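Local coordinates for SusD superfamily protein (Parabacteroides distasonis, PDB 3OTN) that probably binds carbohydrate nutrients at the outer membrane, as other members of the SusD family do, at residues Y307-Y312 and M329-Y334. Residues are numbered along the deposited sequence; the frame is centred on the assembly and turned at random.
With EDO (1,2-ethanediol), chain O.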
ATOM      1  N   TYR A 307      -1.076 -18.061  -2.971  1.00 20.78           N
ATOM      2  CA  TYR A 307      -0.696 -16.975  -2.074  1.00 19.25           C
ATOM      3  C   TYR A 307       0.193 -17.430  -0.928  1.00 22.76           C
ATOM      4  O   TYR A 307       0.942 -16.615  -0.354  1.00 23.43           O
ATOM      5  CB  TYR A 307      -1.947 -16.297  -1.537  1.00 21.27           C
ATOM      6  CG  TYR A 307      -2.564 -15.226  -2.405  1.00 20.25           C
ATOM      7  CD1 TYR A 307      -2.135 -14.963  -3.713  1.00 25.30           C
ATOM      8  CD2 TYR A 307      -3.608 -14.457  -1.905  1.00 19.05           C
ATOM      9  CE1 TYR A 307      -2.689 -13.927  -4.459  1.00 21.82           C
ATOM     10  CE2 TYR A 307      -4.160 -13.401  -2.649  1.00 22.84           C
ATOM     11  CZ  TYR A 307      -3.714 -13.159  -3.928  1.00 22.77           C
ATOM     12  OH  TYR A 307      -4.279 -12.154  -4.683  1.00 19.15           O
ATOM     13  N   PHE A 308       0.107 -18.718  -0.585  1.00 18.18           N
ATOM     14  CA  PHE A 308       0.837 -19.280   0.542  1.00 19.08           C
ATOM     15  C   PHE A 308       1.611 -20.516   0.122  1.00 20.32           C
ATOM     16  O   PHE A 308       1.272 -21.166  -0.885  1.00 22.84           O
ATOM     17  CB  PHE A 308      -0.131 -19.608   1.706  1.00 18.83           C
ATOM     18  CG  PHE A 308      -0.985 -18.442   2.100  1.00 20.42           C
ATOM     19  CD1 PHE A 308      -0.414 -17.326   2.684  1.00 20.28           C
ATOM     20  CD2 PHE A 308      -2.351 -18.414   1.778  1.00 23.77           C
ATOM     21  CE1 PHE A 308      -1.206 -16.220   3.010  1.00 22.67           C
ATOM     22  CE2 PHE A 308      -3.129 -17.316   2.065  1.00 21.65           C
ATOM     23  CZ  PHE A 308      -2.572 -16.220   2.693  1.00 18.57           C
ATOM     24  N   PHE A 309       2.639 -20.836   0.900  1.00 22.12           N
ATOM     25  CA  PHE A 309       3.390 -22.092   0.751  1.00 22.50           C
ATOM     26  C   PHE A 309       3.794 -22.666   2.094  1.00 23.28           C
ATOM     27  O   PHE A 309       3.771 -21.979   3.112  1.00 25.66           O
ATOM     28  CB  PHE A 309       4.557 -21.991  -0.251  1.00 23.72           C
ATOM     29  CG  PHE A 309       5.789 -21.238   0.220  1.00 23.18           C
ATOM     30  CD1 PHE A 309       5.720 -19.942   0.715  1.00 23.10           C
ATOM     31  CD2 PHE A 309       7.064 -21.809   0.040  1.00 26.71           C
ATOM     32  CE1 PHE A 309       6.889 -19.226   1.075  1.00 23.22           C
ATOM     33  CE2 PHE A 309       8.233 -21.107   0.406  1.00 27.92           C
ATOM     34  CZ  PHE A 309       8.149 -19.817   0.916  1.00 20.32           C
ATOM     35  N   THR A 310       4.066 -23.968   2.085  1.00 24.35           N
ATOM     36  CA  THR A 310       4.320 -24.758   3.301  1.00 24.21           C
ATOM     37  C   THR A 310       5.494 -25.727   3.143  1.00 24.57           C
ATOM     38  O   THR A 310       5.893 -26.370   4.105  1.00 25.60           O
ATOM     39  CB  THR A 310       3.081 -25.610   3.646  1.00 25.02           C
ATOM     40  OG1 THR A 310       2.830 -26.509   2.568  1.00 22.66           O
ATOM     41  CG2 THR A 310       1.849 -24.766   3.869  1.00 24.36           C
ATOM     42  N   ASN A 311       6.011 -25.883   1.924  1.00 23.91           N
ATOM     43  CA  ASN A 311       7.208 -26.644   1.686  1.00 22.59           C
ATOM     44  C   ASN A 311       8.028 -26.032   0.529  1.00 23.21           C
ATOM     45  O   ASN A 311       7.501 -25.287  -0.312  1.00 24.99           O
ATOM     46  CB  ASN A 311       6.845 -28.116   1.410  1.00 25.26           C
ATOM     47  CG  ASN A 311       6.147 -28.307   0.067  1.00 27.84           C
ATOM     48  OD1 ASN A 311       6.720 -28.036  -0.980  1.00 27.19           O
ATOM     49  ND2 ASN A 311       4.914 -28.787   0.100  1.00 25.93           N
ATOM     50  N   TYR A 312       9.313 -26.346   0.505  1.00 24.44           N
ATOM     51  CA  TYR A 312      10.209 -25.915  -0.578  1.00 27.45           C
ATOM     52  C   TYR A 312      11.393 -26.870  -0.584  1.00 29.18           C
ATOM     53  O   TYR A 312      11.247 -28.007  -0.143  1.00 34.89           O
ATOM     54  CB  TYR A 312      10.590 -24.413  -0.459  1.00 23.89           C
ATOM     55  CG  TYR A 312      10.871 -23.765  -1.799  1.00 25.31           C
ATOM     56  CD1 TYR A 312       9.850 -23.519  -2.711  1.00 24.22           C
ATOM     57  CD2 TYR A 312      12.181 -23.420  -2.176  1.00 25.34           C
ATOM     58  CE1 TYR A 312      10.119 -22.957  -3.990  1.00 25.21           C
ATOM     59  CE2 TYR A 312      12.448 -22.862  -3.439  1.00 26.26           C
ATOM     60  CZ  TYR A 312      11.413 -22.628  -4.327  1.00 26.00           C
ATOM     61  OH  TYR A 312      11.707 -22.087  -5.549  1.00 23.08           O
HETATM   62  N   MSE A 329      11.851 -29.932   1.834  1.00 31.41           N
HETATM   63  CA  MSE A 329      11.826 -29.366   3.178  1.00 28.52           C
HETATM   64  C   MSE A 329      10.392 -28.937   3.485  1.00 29.53           C
HETATM   65  O   MSE A 329       9.813 -28.057   2.800  1.00 26.57           O
HETATM   66  CB  MSE A 329      12.697 -28.121   3.284  1.00 26.81           C
HETATM   67  CG  MSE A 329      14.181 -28.356   3.599  1.00 38.26           C
HETATM   68 SE   MSE A 329      15.098 -26.624   3.564  0.75 43.33          SE
HETATM   69  CE  MSE A 329      13.982 -25.832   4.936  1.00 25.67           C
ATOM     70  N   ASP A 330       9.847 -29.543   4.530  1.00 29.33           N
ATOM     71  CA  ASP A 330       8.620 -29.111   5.141  1.00 28.48           C
ATOM     72  C   ASP A 330       8.964 -27.844   5.928  1.00 28.83           C
ATOM     73  O   ASP A 330       9.841 -27.867   6.778  1.00 33.69           O
ATOM     74  CB  ASP A 330       8.109 -30.234   6.065  1.00 29.50           C
ATOM     75  CG  ASP A 330       6.693 -30.012   6.535  1.00 32.48           C
ATOM     76  OD1 ASP A 330       6.274 -28.842   6.683  1.00 27.93           O
ATOM     77  OD2 ASP A 330       6.009 -31.036   6.778  1.00 36.14           O
ATOM     78  N   LEU A 331       8.274 -26.741   5.670  1.00 26.93           N
ATOM     79  CA  LEU A 331       8.522 -25.494   6.423  1.00 27.59           C
ATOM     80  C   LEU A 331       7.753 -25.437   7.746  1.00 27.41           C
ATOM     81  O   LEU A 331       7.931 -24.496   8.531  1.00 30.53           O
ATOM     82  CB  LEU A 331       8.171 -24.281   5.565  1.00 25.95           C
ATOM     83  CG  LEU A 331       8.858 -24.213   4.199  1.00 26.96           C
ATOM     84  CD1 LEU A 331       8.277 -23.029   3.395  1.00 23.06           C
ATOM     85  CD2 LEU A 331      10.361 -24.133   4.367  1.00 30.28           C
ATOM     86  N   ASN A 332       6.892 -26.416   7.972  1.00 29.49           N
ATOM     87  CA  ASN A 332       6.149 -26.577   9.232  1.00 33.42           C
ATOM     88  C   ASN A 332       5.309 -25.344   9.580  1.00 34.23           C
ATOM     89  O   ASN A 332       5.257 -24.922  10.726  1.00 34.62           O
ATOM     90  CB  ASN A 332       7.095 -26.923  10.410  1.00 32.13           C
ATOM     91  CG  ASN A 332       7.942 -28.142  10.146  1.00 38.59           C
ATOM     92  OD1 ASN A 332       9.170 -28.080  10.255  1.00 43.78           O
ATOM     93  ND2 ASN A 332       7.299 -29.269   9.795  1.00 36.08           N
ATOM     94  N   GLY A 333       4.632 -24.790   8.585  1.00 33.05           N
ATOM     95  CA  GLY A 333       3.768 -23.622   8.798  1.00 30.09           C
ATOM     96  C   GLY A 333       3.404 -22.988   7.485  1.00 27.28           C
ATOM     97  O   GLY A 333       3.967 -23.341   6.450  1.00 26.52           O
ATOM     98  N   TYR A 334       2.480 -22.036   7.524  1.00 23.83           N
ATOM     99  CA  TYR A 334       2.174 -21.247   6.335  1.00 23.98           C
ATOM    100  C   TYR A 334       3.127 -20.058   6.207  1.00 23.26           C
ATOM    101  O   TYR A 334       3.433 -19.373   7.181  1.00 20.96           O
ATOM    102  CB  TYR A 334       0.741 -20.724   6.373  1.00 23.39           C
ATOM    103  CG  TYR A 334      -0.323 -21.802   6.539  1.00 25.95           C
ATOM    104  CD1 TYR A 334      -0.558 -22.736   5.536  1.00 26.73           C
ATOM    105  CD2 TYR A 334      -1.154 -21.817   7.665  1.00 28.89           C
ATOM    106  CE1 TYR A 334      -1.568 -23.706   5.673  1.00 25.52           C
ATOM    107  CE2 TYR A 334      -2.150 -22.777   7.817  1.00 31.57           C
ATOM    108  CZ  TYR A 334      -2.366 -23.710   6.817  1.00 31.78           C
ATOM    109  OH  TYR A 334      -3.381 -24.643   6.995  1.00 40.31           O
TER
HETATM  110  C1  EDO O 627       4.171 -30.050   3.786  1.00 41.06           C
HETATM  111  O1  EDO O 627       3.707 -29.471   2.570  1.00 36.83           O
HETATM  112  C2  EDO O 627       2.973 -30.369   4.684  1.00 49.45           C
HETATM  113  O2  EDO O 627       2.436 -29.154   5.202  1.00 48.95           O
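The backbones of Y312 and M329 hold each other twice: M329 N donates to Y312 O at 2.8 Å, and Y312 N returns a straighter bond, 162° at the hydrogen, to M329 O. This is a hydrogen-bonded antiparallel pair. Next to it, N311 and D330 form a non-hydrogen-bonded pair, where N311 CA makes a bent CA-H...O contact with M329 O, 3.2 Å. One step further, L331 N reaches T310 O at 2.9 Å. The chain turns a corner at N332 and G333, shaped by the Asx turn of D330 OD1 with N332 N, and G333 O comes back against T310 CA, buried without a hydrogen-bond partner. L331 CD1 makes a CH-pi contact over one face of the F309 ring, 4.0 Å from its centroid; F340 meets the same ring edge-to-face. T310 CG2, turned anti to the carbonyl carbon, lies 3.6 Å from Y334 CD1, while OG1 bonds to E304 and to a 1,2-ethanediol, probably from the crystallisation liquor, that N311 ND2 also holds. A glycine at T310 would probably leave the Y334 ring without its methyl neighbour and E304 without this hydroxyl. Main-chain bonds therefore set the register of this surface hairpin, with apolar packing between F309 and L331 and polar groups of T310 and N311 where the diol happens to bind.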